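Local coordinates for conserved hypothetical protein TM0937 (PDB 2ESH), which is of uncharacterised function but, as a winged-helix protein of the PadR-like family, probably binds DNA as a transcriptional regulator, at residues L65-D70 / K78-T83; G8-W13 / P44-M49. All coordinates share one frame; numbering follows the deposited sequence.

Interaction 1 of 2, residues L65-D70 / K78-T83; sequences LSTEWD and KIYRIT. With CA (calcium ion), chain B.
Lys78 lays its aliphatic chain over one face of the Trp69 indole: CB stands 3.7 Å from the centroid of the six-membered ring and only 2° off its normal, a CH-pi contact. The second flat group, the Tyr80 ring, receives Thr67 OG1 over one face, displaced toward the rim and 3.6 Å from Tyr80 CE1, while Leu65 CD1 approaches that ring obliquely. These pairs decorate an antiparallel beta hairpin, which in a PadR-like winged-helix domain corresponds to the wing. Leu65, Thr67, Trp69, Lys78, Tyr80 and Ile82 share one face of the two-stranded sheet; Ser66, Glu68, Ile79 and Arg81 occupy the other.

The register is fixed by two hydrogen-bonded pairs, Ser66 with Arg81 and Glu68 with Ile79, each joined by two backbone bonds. The shortest runs from Ser66 N to Arg81 O (2.7 Å).

Lys78 reaches across the sheet because CG is anti to the backbone N (chi1 -166°) and the chain continues extended, which carries CD along the indole and CE to Thr67. With an alanine here CB would remain, but without CG, CD and CE the CG2 and OG1 of Thr67 would probably lose the methylene packed against them, opening a gap between Thr67 and Trp69.

At the helical end, Leu65 packs on Leu56 and Leu59 of helix 52-61 and on Leu19 and Val22 of helix 8-24, anchoring the hairpin's base. Thr83 is the N-cap of helix 84-116, and its OG1 is hydrogen-bonded to Gly63 O and Gly86 N. On the outer edge of strand 65-70, a calcium ion is bound by Thr67 O at 2.6 Å and by a water at 2.5 Å.

Interaction 2 of 2, residues G8-W13 / P44-M49; sequences GFRGWW and PGIGHM
Arg10 supplies the one hydrogen bond across this contact: its NH1 donates to Met49 O over 2.7 Å, with an N-H...O angle of 148°. The geometry is oblique, since the donor is tilted 28° from the carbonyl plane and the acceptor also lies somewhat out of the guanidinium plane. The same NH1 comes up against His48 CB, and the guanidinium and imidazole planes stand nearly perpendicular, 80° apart.

Nearer the helix, the aliphatic part of Arg10 crosses Ile46, with Arg10 CG 3.9 Å from Ile46 CB. Ile46 is the buried residue of the group, and its branches part to different aromatic rings. CG2 meets the edge of the Phe9 ring, 4.1 Å from Phe9 CD2, whereas CD1 reaches Trp13 CD1 at 3.3 Å, obliquely to the indole. Met49 CE arrives at the edge of the same indole, 3.6 Å from Trp13 CD1; bends at chi2 and chi3 bring this methyl back to the helix although the side chain sets out in another direction.

The helical turn positions these groups: Phe9, Arg10 and Trp13 fall on one side of the helix, and a backbone bond from Trp13 N to Phe9 O (2.8 Å) closes the turn between the two aromatics. In the facing loop, the peptide between His48 and Met49 is cis. Farther out, Ile43 touches both Phe9 and Trp13, and Ile41 backs Ile46. The contact thus ties the first turns of helix 8-24 to the irregular segment between helices 29-37 and 52-61, while Leu97 and Met100 of helix 84-116 pack against the aromatics of residues 8-13.

Interaction 2 closes before interaction 1 opens along the chain, so the two follow in series. Their centres lie 24 Å apart, on opposite sides of the chain's centre, and their nearest atoms are about 13 Å apart. Three helices connect them. Helix 8-24 carries residues 8-13 at its start and reaches the base of the hairpin of strands 65-70 and 77-82 through Leu19, Val22 and Ala23. Helix 52-61 leads from the loop of interaction 2 to strand 65-70, and the long helix 84-116 touches both contacts. Interaction 1 probably forms the wing of a winged-helix DNA-binding domain, whereas interaction 2 fastens an interhelical loop at the far side of the helical core.

Interaction 1 of 2, residues L65-D70 / K78-T83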
loop_
_atom_site.group_PDB
_atom_site.type_symbol
_atom_site.label_atom_id
_atom_site.label_comp_id
_atom_site.label_asym_id
_atom_site.label_seq_id
_atom_site.Cartn_x
_atom_site.Cartn_y
_atom_site.Cartn_z
ATOM N N LEU A 65 -7.308 8.782 5.283
ATOM C CA LEU A 65 -7.593 9.345 3.967
ATOM C C LEU A 65 -8.854 10.172 4.127
ATOM O O LEU A 65 -9.777 9.762 4.891
ATOM C CB LEU A 65 -7.937 8.215 2.932
ATOM C CG LEU A 65 -6.855 7.301 2.362
ATOM C CD1 LEU A 65 -7.293 6.520 1.199
ATOM C CD2 LEU A 65 -5.571 8.063 1.991
ATOM N N SER A 66 -8.900 11.303 3.416
ATOM C CA SER A 66 -10.185 12.044 3.250
ATOM C C SER A 66 -10.666 11.951 1.794
ATOM O O SER A 66 -9.912 11.583 0.903
ATOM C CB SER A 66 -10.052 13.503 3.632
ATOM O OG SER A 66 -9.124 14.128 2.752
ATOM N N THR A 67 -11.882 12.412 1.529
ATOM C CA THR A 67 -12.504 12.182 0.217
ATOM C C THR A 67 -13.198 13.465 -0.300
ATOM O O THR A 67 -13.717 14.221 0.449
ATOM C CB THR A 67 -13.366 10.993 0.505
ATOM O OG1 THR A 67 -13.131 9.911 -0.400
ATOM C CG2 THR A 67 -14.699 11.283 0.870
ATOM N N GLU A 68 -13.177 13.718 -1.591
ATOM C CA GLU A 68 -13.977 14.786 -2.142
ATOM C C GLU A 68 -14.326 14.372 -3.570
ATOM O O GLU A 68 -13.483 13.946 -4.268
ATOM C CB GLU A 68 -13.166 16.084 -2.120
ATOM C CG GLU A 68 -13.890 17.289 -2.738
ATOM C CD GLU A 68 -13.071 18.554 -2.610
ATOM O OE1 GLU A 68 -12.250 18.819 -3.528
ATOM O OE2 GLU A 68 -13.177 19.240 -1.552
ATOM N N TRP A 69 -15.592 14.496 -3.981
ATOM C CA TRP A 69 -15.998 14.211 -5.380
ATOM C C TRP A 69 -15.505 15.224 -6.392
ATOM O O TRP A 69 -15.665 16.377 -6.145
ATOM C CB TRP A 69 -17.502 14.128 -5.450
ATOM C CG TRP A 69 -18.009 12.885 -4.814
ATOM C CD1 TRP A 69 -18.366 12.715 -3.462
ATOM C CD2 TRP A 69 -18.206 11.606 -5.437
ATOM N NE1 TRP A 69 -18.835 11.440 -3.250
ATOM C CE2 TRP A 69 -18.724 10.724 -4.439
ATOM C CE3 TRP A 69 -18.011 11.107 -6.732
ATOM C CZ2 TRP A 69 -19.020 9.373 -4.711
ATOM C CZ3 TRP A 69 -18.391 9.745 -7.004
ATOM C CH2 TRP A 69 -18.871 8.914 -5.987
ATOM N N ASP A 70 -14.823 14.798 -7.464
ATOM C CA ASP A 70 -14.593 15.589 -8.642
ATOM C C ASP A 70 -15.866 15.445 -9.533
ATOM O O ASP A 70 -16.153 14.359 -10.021
ATOM C CB ASP A 70 -13.408 15.020 -9.380
ATOM C CG ASP A 70 -13.066 15.801 -10.678
ATOM O OD1 ASP A 70 -13.655 16.896 -11.004
ATOM O OD2 ASP A 70 -12.184 15.320 -11.401
ATOM N N LYS A 78 -14.751 10.037 -7.030
ATOM C CA LYS A 78 -14.458 10.328 -5.639
ATOM C C LYS A 78 -12.954 10.325 -5.424
ATOM O O LYS A 78 -12.312 9.280 -5.578
ATOM C CB LYS A 78 -15.116 9.271 -4.791
ATOM C CG LYS A 78 -15.158 9.654 -3.327
ATOM C CD LYS A 78 -16.063 8.790 -2.528
ATOM C CE LYS A 78 -16.408 9.421 -1.215
ATOM N NZ LYS A 78 -17.424 8.592 -0.419
ATOM N N ILE A 79 -12.357 11.507 -5.157
ATOM C CA ILE A 79 -10.873 11.681 -4.949
ATOM C C ILE A 79 -10.417 11.446 -3.495
ATOM O O ILE A 79 -10.889 12.072 -2.532
ATOM C CB ILE A 79 -10.433 13.027 -5.412
ATOM C CG1 ILE A 79 -10.892 13.283 -6.888
ATOM C CG2 ILE A 79 -8.886 13.138 -5.349
ATOM C CD1 ILE A 79 -10.431 12.222 -7.928
ATOM N N TYR A 80 -9.512 10.505 -3.314
ATOM C CA TYR A 80 -8.913 10.176 -1.993
ATOM C C TYR A 80 -7.662 10.973 -1.791
ATOM O O TYR A 80 -6.895 11.166 -2.722
ATOM C CB TYR A 80 -8.580 8.683 -1.878
ATOM C CG TYR A 80 -9.789 7.872 -1.903
ATOM C CD1 TYR A 80 -10.379 7.428 -0.684
ATOM C CD2 TYR A 80 -10.432 7.576 -3.129
ATOM C CE1 TYR A 80 -11.583 6.722 -0.672
ATOM C CE2 TYR A 80 -11.662 6.874 -3.135
ATOM C CZ TYR A 80 -12.214 6.436 -1.882
ATOM O OH TYR A 80 -13.399 5.721 -1.835
ATOM N N ARG A 81 -7.442 11.419 -0.552
ATOM C CA ARG A 81 -6.307 12.304 -0.211
ATOM C C ARG A 81 -5.791 11.905 1.182
ATOM O O ARG A 81 -6.590 11.604 2.101
ATOM C CB ARG A 81 -6.797 13.783 -0.283
ATOM C CG ARG A 81 -5.916 14.875 0.294
ATOM C CD ARG A 81 -6.433 16.309 -0.120
ATOM N NE ARG A 81 -6.920 16.367 -1.525
ATOM C CZ ARG A 81 -6.283 16.947 -2.560
ATOM N NH1 ARG A 81 -5.069 17.537 -2.388
ATOM N NH2 ARG A 81 -6.855 16.930 -3.784
ATOM N N ILE A 82 -4.484 11.852 1.354
ATOM C CA ILE A 82 -3.948 11.477 2.718
ATOM C C ILE A 82 -4.227 12.596 3.778
ATOM O O ILE A 82 -4.117 13.783 3.465
ATOM C CB ILE A 82 -2.418 11.010 2.712
ATOM C CG1 ILE A 82 -2.126 10.177 3.994
ATOM C CG2 ILE A 82 -1.479 12.218 2.473
ATOM C CD1 ILE A 82 -0.877 9.343 3.956
ATOM N N THR A 83 -4.613 12.195 5.002
ATOM C CA THR A 83 -4.730 13.066 6.102
ATOM C C THR A 83 -3.409 13.023 6.968
ATOM O O THR A 83 -2.630 12.118 6.804
ATOM C CB THR A 83 -5.849 12.595 6.991
ATOM O OG1 THR A 83 -5.397 11.400 7.625
ATOM C CG2 THR A 83 -7.282 12.390 6.151
HETATM CA CA CA B . -15.086 15.089 2.468
HETATM O O HOH W 1 -6.992 15.159 3.990
HETATM O O HOH W 2 -16.067 13.366 1.003
#

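Interaction 2 of 2, residues G8-W13 / P44-M49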
loop_
_atom_site.group_PDB
_atom_site.type_symbol
_atom_site.label_atom_id
_atom_site.label_comp_id
_atom_site.label_asym_id
_atom_site.label_seq_id
_atom_site.Cartn_x
_atom_site.Cartn_y
_atom_site.Cartn_z
ATOM N N GLY A 8 -3.464 -11.087 6.453
ATOM C CA GLY A 8 -2.081 -11.500 6.435
ATOM C C GLY A 8 -1.076 -10.444 5.958
ATOM O O GLY A 8 -1.343 -9.227 5.977
ATOM N N PHE A 9 0.093 -10.889 5.508
ATOM C CA PHE A 9 1.085 -9.976 5.046
ATOM C C PHE A 9 0.630 -9.208 3.806
ATOM O O PHE A 9 0.899 -8.020 3.676
ATOM C CB PHE A 9 2.337 -10.777 4.745
ATOM C CG PHE A 9 3.405 -10.001 4.083
ATOM C CD1 PHE A 9 4.206 -9.148 4.811
ATOM C CD2 PHE A 9 3.600 -10.100 2.729
ATOM C CE1 PHE A 9 5.207 -8.395 4.208
ATOM C CE2 PHE A 9 4.614 -9.358 2.134
ATOM C CZ PHE A 9 5.407 -8.505 2.906
ATOM N N ARG A 10 -0.071 -9.895 2.902
ATOM C CA ARG A 10 -0.534 -9.366 1.601
ATOM C C ARG A 10 -1.473 -8.131 1.829
ATOM O O ARG A 10 -1.328 -7.074 1.153
ATOM C CB ARG A 10 -1.296 -10.503 0.866
ATOM C CG ARG A 10 -1.294 -10.389 -0.626
ATOM C CD ARG A 10 -2.429 -11.163 -1.332
ATOM N NE ARG A 10 -3.662 -10.485 -0.986
ATOM C CZ ARG A 10 -4.251 -9.519 -1.696
ATOM N NH1 ARG A 10 -3.749 -9.134 -2.880
ATOM N NH2 ARG A 10 -5.369 -8.954 -1.206
ATOM N N GLY A 11 -2.430 -8.331 2.760
ATOM C CA GLY A 11 -3.246 -7.285 3.400
ATOM C C GLY A 11 -2.458 -6.029 3.811
ATOM O O GLY A 11 -2.792 -4.937 3.399
ATOM N N TRP A 12 -1.327 -6.227 4.490
ATOM C CA TRP A 12 -0.550 -5.155 5.026
ATOM C C TRP A 12 0.169 -4.482 3.874
ATOM O O TRP A 12 0.262 -3.287 3.753
ATOM C CB TRP A 12 0.441 -5.737 6.049
ATOM C CG TRP A 12 1.312 -4.674 6.627
ATOM C CD1 TRP A 12 0.986 -3.868 7.657
ATOM C CD2 TRP A 12 2.647 -4.300 6.219
ATOM N NE1 TRP A 12 2.015 -2.975 7.915
ATOM C CE2 TRP A 12 3.050 -3.216 7.063
ATOM C CE3 TRP A 12 3.540 -4.778 5.258
ATOM C CZ2 TRP A 12 4.319 -2.623 7.003
ATOM C CZ3 TRP A 12 4.817 -4.190 5.187
ATOM C CH2 TRP A 12 5.190 -3.113 6.041
ATOM N N TRP A 13 0.666 -5.310 2.993
ATOM C CA TRP A 13 1.433 -4.833 1.867
ATOM C C TRP A 13 0.524 -4.098 0.865
ATOM O O TRP A 13 0.949 -3.108 0.247
ATOM C CB TRP A 13 2.115 -6.034 1.220
ATOM C CG TRP A 13 3.118 -5.618 0.206
ATOM C CD1 TRP A 13 2.919 -5.468 -1.119
ATOM C CD2 TRP A 13 4.446 -5.224 0.460
ATOM N NE1 TRP A 13 4.089 -5.089 -1.732
ATOM C CE2 TRP A 13 5.036 -4.903 -0.772
ATOM C CE3 TRP A 13 5.237 -5.184 1.619
ATOM C CZ2 TRP A 13 6.379 -4.479 -0.884
ATOM C CZ3 TRP A 13 6.601 -4.754 1.506
ATOM C CH2 TRP A 13 7.139 -4.407 0.279
ATOM N N PRO A 44 7.697 -13.017 -3.345
ATOM C CA PRO A 44 7.104 -14.348 -3.593
ATOM C C PRO A 44 5.699 -14.558 -3.004
ATOM O O PRO A 44 5.454 -14.291 -1.809
ATOM C CB PRO A 44 8.123 -15.297 -2.935
ATOM C CG PRO A 44 9.423 -14.565 -3.073
ATOM C CD PRO A 44 9.064 -13.144 -2.794
ATOM N N GLY A 45 4.770 -14.982 -3.866
ATOM C CA GLY A 45 3.460 -15.399 -3.428
ATOM C C GLY A 45 2.363 -14.352 -3.337
ATOM O O GLY A 45 1.204 -14.718 -3.085
ATOM N N ILE A 46 2.674 -13.066 -3.524
ATOM C CA ILE A 46 1.666 -12.056 -3.230
ATOM C C ILE A 46 0.680 -11.669 -4.353
ATOM O O ILE A 46 -0.562 -11.650 -4.127
ATOM C CB ILE A 46 2.169 -10.838 -2.378
ATOM C CG1 ILE A 46 2.877 -9.819 -3.228
ATOM C CG2 ILE A 46 3.031 -11.270 -1.188
ATOM C CD1 ILE A 46 2.801 -8.447 -2.593
ATOM N N GLY A 47 1.216 -11.361 -5.534
ATOM C CA GLY A 47 0.365 -11.052 -6.707
ATOM C C GLY A 47 0.024 -9.574 -6.631
ATOM O O GLY A 47 0.831 -8.695 -7.068
ATOM N N HIS A 48 -1.211 -9.262 -6.226
ATOM C CA HIS A 48 -2.405 -9.818 -6.856
ATOM C C HIS A 48 -2.719 -8.703 -7.903
ATOM O O HIS A 48 -2.160 -8.792 -9.050
ATOM C CB HIS A 48 -3.553 -10.017 -5.867
ATOM C CG HIS A 48 -4.364 -11.260 -6.102
ATOM N ND1 HIS A 48 -4.428 -11.902 -7.325
ATOM C CD2 HIS A 48 -5.150 -11.979 -5.262
ATOM C CE1 HIS A 48 -5.210 -12.964 -7.229
ATOM N NE2 HIS A 48 -5.663 -13.030 -5.988
ATOM N N MET A 49 -3.431 -7.600 -7.528
ATOM C CA MET A 49 -3.468 -7.051 -6.153
ATOM C C MET A 49 -4.934 -7.049 -5.524
ATOM O O MET A 49 -5.281 -7.966 -4.711
ATOM C CB MET A 49 -2.732 -5.666 -6.111
ATOM C CG MET A 49 -1.100 -5.657 -5.843
ATOM S SD MET A 49 -0.411 -5.840 -4.093
ATOM C CE MET A 49 0.945 -4.646 -3.991
#